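Local structure of galactose-1-phosphate uridylyltransferase (Pyrobaculum aerophilum str. IM2, 6K9Z) at residues G75-V80 / Q142-P147. The protein probably transfers uridylyl groups between UDP-glucose and a hexose 1-phosphate in galactose metabolism, and binds zinc. The protein carries 1 engineered substitution. Residues are numbered along the deposited sequence; the frame is centred on the assembly and turned at random.
Sequences GSSLVV and QIYILP. With UDP (uridine-5'-diphosphate), chain G.
Ser76 and Leu78 form the hydrogen-bonded pairs with Ile145 and Ile143 in an antiparallel ladder between two neighbouring strands of the half-barrel sheet of this HIT-like transferase, whose axes run at 163° to each other; Ser77-Tyr144 and Val79-Gln142 are the non-hydrogen-bonded pairs. Leu78 N bonds to Ile143 O at 2.8 Å, and Ile143 N returns to Leu78 O.

The face bearing Leu78, Ile143 and Ile145 is largely apolar, with Ser76 as its polar end, and is close-packed around buried Val80 and Ile143. CG2 of Val80 presses on CD1 of Ile143 at 3.5 Å, with Ile102 and Val106 of helix 96-114 against Val80 and Phe122 and Phe124 against Ile143. Packing slackens toward the partly exposed Leu78, Ser76 and Gly75. Leu78 CD1 reaches Ile145 CD1 more lightly, at 4.2 Å. Backbone contacts dominate at the far end: Ser76 N bonds to Ile145 O, and Gly75 CA adds a C-H...O contact of 3.1 Å to Ile145 O.

The face carrying Ser77, Val79, Gln142 and Tyr144 turns to the UDP pocket, completed in part by Asn50 and Arg51. With CG set beside its own backbone N (chi1 -65°), Tyr144 meets the ring of Phe125 edge-to-face and carries its hydroxyl to the diphosphate. A phenylalanine here lacks the hydroxyl, and the β-phosphate would probably be held less firmly, its O2B left without this donor. Ser77 OG lies 3.6 Å from Tyr144 CE1, at the edge of the tyrosine ring. Tyr144 OH donates to UDP O2B at 2.7 Å, the oxygen lying in the ring plane.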
loop_
_atom_site.group_PDB
_atom_site.type_symbol
_atom_site.label_atom_id
_atom_site.label_comp_id
_atom_site.label_asym_id
_atom_site.label_seq_id
_atom_site.Cartn_x
_atom_site.Cartn_y
_atom_site.Cartn_z
ATOM N N GLY A 75 -5.431 19.838 11.713
ATOM C CA GLY A 75 -3.981 19.675 11.555
ATOM C C GLY A 75 -3.385 20.654 10.580
ATOM O O GLY A 75 -3.940 21.760 10.410
ATOM N N SER A 76 -2.201 20.322 10.081
ATOM C CA SER A 76 -1.439 21.156 9.126
ATOM C C SER A 76 -0.874 20.218 8.084
ATOM O O SER A 76 -0.412 19.101 8.444
ATOM C CB SER A 76 -0.313 21.939 9.747
ATOM O OG SER A 76 -0.760 22.645 10.858
ATOM N N SER A 77 -0.880 20.676 6.851
ATOM C CA SER A 77 -0.199 19.999 5.722
ATOM C C SER A 77 0.812 21.000 5.165
ATOM O O SER A 77 0.398 22.119 4.819
ATOM C CB SER A 77 -1.161 19.556 4.713
ATOM O OG SER A 77 -0.452 19.061 3.603
ATOM N N LEU A 78 2.097 20.643 5.266
ATOM C CA LEU A 78 3.231 21.531 4.982
ATOM C C LEU A 78 4.101 20.925 3.877
ATOM O O LEU A 78 4.228 19.699 3.780
ATOM C CB LEU A 78 4.043 21.746 6.263
ATOM C CG LEU A 78 3.297 22.306 7.476
ATOM C CD1 LEU A 78 4.253 22.326 8.683
ATOM C CD2 LEU A 78 2.757 23.672 7.211
ATOM N N VAL A 79 4.687 21.798 3.102
ATOM C CA VAL A 79 5.702 21.481 2.075
ATOM C C VAL A 79 7.026 21.972 2.614
ATOM O O VAL A 79 7.142 23.139 3.034
ATOM C CB VAL A 79 5.368 22.095 0.710
ATOM C CG1 VAL A 79 6.478 21.805 -0.278
ATOM C CG2 VAL A 79 4.042 21.586 0.199
ATOM N N VAL A 80 8.010 21.092 2.575
ATOM C CA VAL A 80 9.412 21.430 2.932
ATOM C C VAL A 80 10.128 21.652 1.589
ATOM O O VAL A 80 10.422 20.630 0.910
ATOM C CB VAL A 80 10.061 20.295 3.724
ATOM C CG1 VAL A 80 11.533 20.592 4.052
ATOM C CG2 VAL A 80 9.249 19.948 4.985
ATOM N N GLN A 142 7.313 16.555 2.506
ATOM C CA GLN A 142 5.988 16.908 3.027
ATOM C C GLN A 142 5.962 16.596 4.519
ATOM O O GLN A 142 6.587 15.638 4.961
ATOM C CB GLN A 142 4.871 16.184 2.256
ATOM C CG GLN A 142 4.715 16.640 0.792
ATOM C CD GLN A 142 3.455 16.098 0.176
ATOM O OE1 GLN A 142 2.311 16.437 0.557
ATOM N NE2 GLN A 142 3.658 15.247 -0.799
ATOM N N ILE A 143 5.180 17.393 5.233
ATOM C CA ILE A 143 4.789 17.093 6.630
ATOM C C ILE A 143 3.256 17.111 6.743
ATOM O O ILE A 143 2.640 18.096 6.308
ATOM C CB ILE A 143 5.392 18.135 7.583
ATOM C CG1 ILE A 143 6.927 18.145 7.575
ATOM C CG2 ILE A 143 4.856 17.870 8.990
ATOM C CD1 ILE A 143 7.542 19.456 8.013
ATOM N N TYR A 144 2.674 16.085 7.359
ATOM C CA TYR A 144 1.280 16.137 7.831
ATOM C C TYR A 144 1.360 16.150 9.345
ATOM O O TYR A 144 1.966 15.225 9.932
ATOM C CB TYR A 144 0.455 14.942 7.386
ATOM C CG TYR A 144 0.194 14.738 5.913
ATOM C CD1 TYR A 144 0.306 15.751 4.961
ATOM C CD2 TYR A 144 -0.209 13.474 5.472
ATOM C CE1 TYR A 144 0.027 15.519 3.626
ATOM C CE2 TYR A 144 -0.504 13.241 4.138
ATOM C CZ TYR A 144 -0.388 14.264 3.214
ATOM O OH TYR A 144 -0.639 14.066 1.897
ATOM N N ILE A 145 0.782 17.161 9.956
ATOM C CA ILE A 145 0.550 17.203 11.421
ATOM C C ILE A 145 -0.908 16.782 11.592
ATOM O O ILE A 145 -1.787 17.475 11.085
ATOM C CB ILE A 145 0.843 18.618 11.970
ATOM C CG1 ILE A 145 2.306 19.001 11.706
ATOM C CG2 ILE A 145 0.552 18.660 13.440
ATOM C CD1 ILE A 145 2.706 20.389 12.067
ATOM N N LEU A 146 -1.113 15.635 12.206
ATOM C CA LEU A 146 -2.405 14.939 12.181
ATOM C C LEU A 146 -3.024 14.813 13.564
ATOM O O LEU A 146 -2.315 14.671 14.569
ATOM C CB LEU A 146 -2.180 13.542 11.617
ATOM C CG LEU A 146 -1.615 13.466 10.197
ATOM C CD1 LEU A 146 -1.008 12.093 9.986
ATOM C CD2 LEU A 146 -2.699 13.794 9.206
ATOM N N PRO A 147 -4.359 14.673 13.604
ATOM C CA PRO A 147 -5.072 14.414 14.846
ATOM C C PRO A 147 -5.153 12.928 15.224
ATOM O O PRO A 147 -5.787 12.658 16.235
ATOM C CB PRO A 147 -6.478 14.958 14.528
ATOM C CG PRO A 147 -6.641 14.627 13.062
ATOM C CD PRO A 147 -5.273 14.801 12.454
HETATM N N1 UDP G . 1.726 21.733 -3.913
HETATM C C2 UDP G . 1.558 22.989 -3.316
HETATM N N3 UDP G . 1.402 24.085 -4.052
HETATM C C4 UDP G . 1.365 23.983 -5.363
HETATM C C5 UDP G . 1.496 22.779 -5.998
HETATM C C6 UDP G . 1.666 21.657 -5.225
HETATM O O2 UDP G . 1.586 23.162 -2.132
HETATM O O4 UDP G . 1.228 24.987 -6.039
HETATM C "C1'" UDP G . 1.845 20.491 -3.175
HETATM C "C2'" UDP G . 0.582 19.758 -3.628
HETATM O "O2'" UDP G . -0.673 20.275 -3.242
HETATM C "C3'" UDP G . 0.793 18.371 -3.106
HETATM C "C4'" UDP G . 2.233 18.189 -3.323
HETATM O "O4'" UDP G . 2.760 19.492 -3.603
HETATM O "O3'" UDP G . 0.438 18.180 -1.779
HETATM C "C5'" UDP G . 2.112 17.170 -4.442
HETATM O "O5'" UDP G . 1.487 15.940 -3.989
HETATM P PA UDP G . -0.066 15.508 -3.638
HETATM O O1A UDP G . -1.095 16.167 -4.531
HETATM O O2A UDP G . -0.092 14.041 -3.928
HETATM O O3A UDP G . -0.263 15.825 -2.049
HETATM P PB UDP G . -1.482 15.971 -1.094
HETATM O O1B UDP G . -2.110 17.078 -1.676
HETATM O O2B UDP G . -0.977 16.181 0.272
HETATM O O3B UDP G . -2.283 14.815 -1.240
#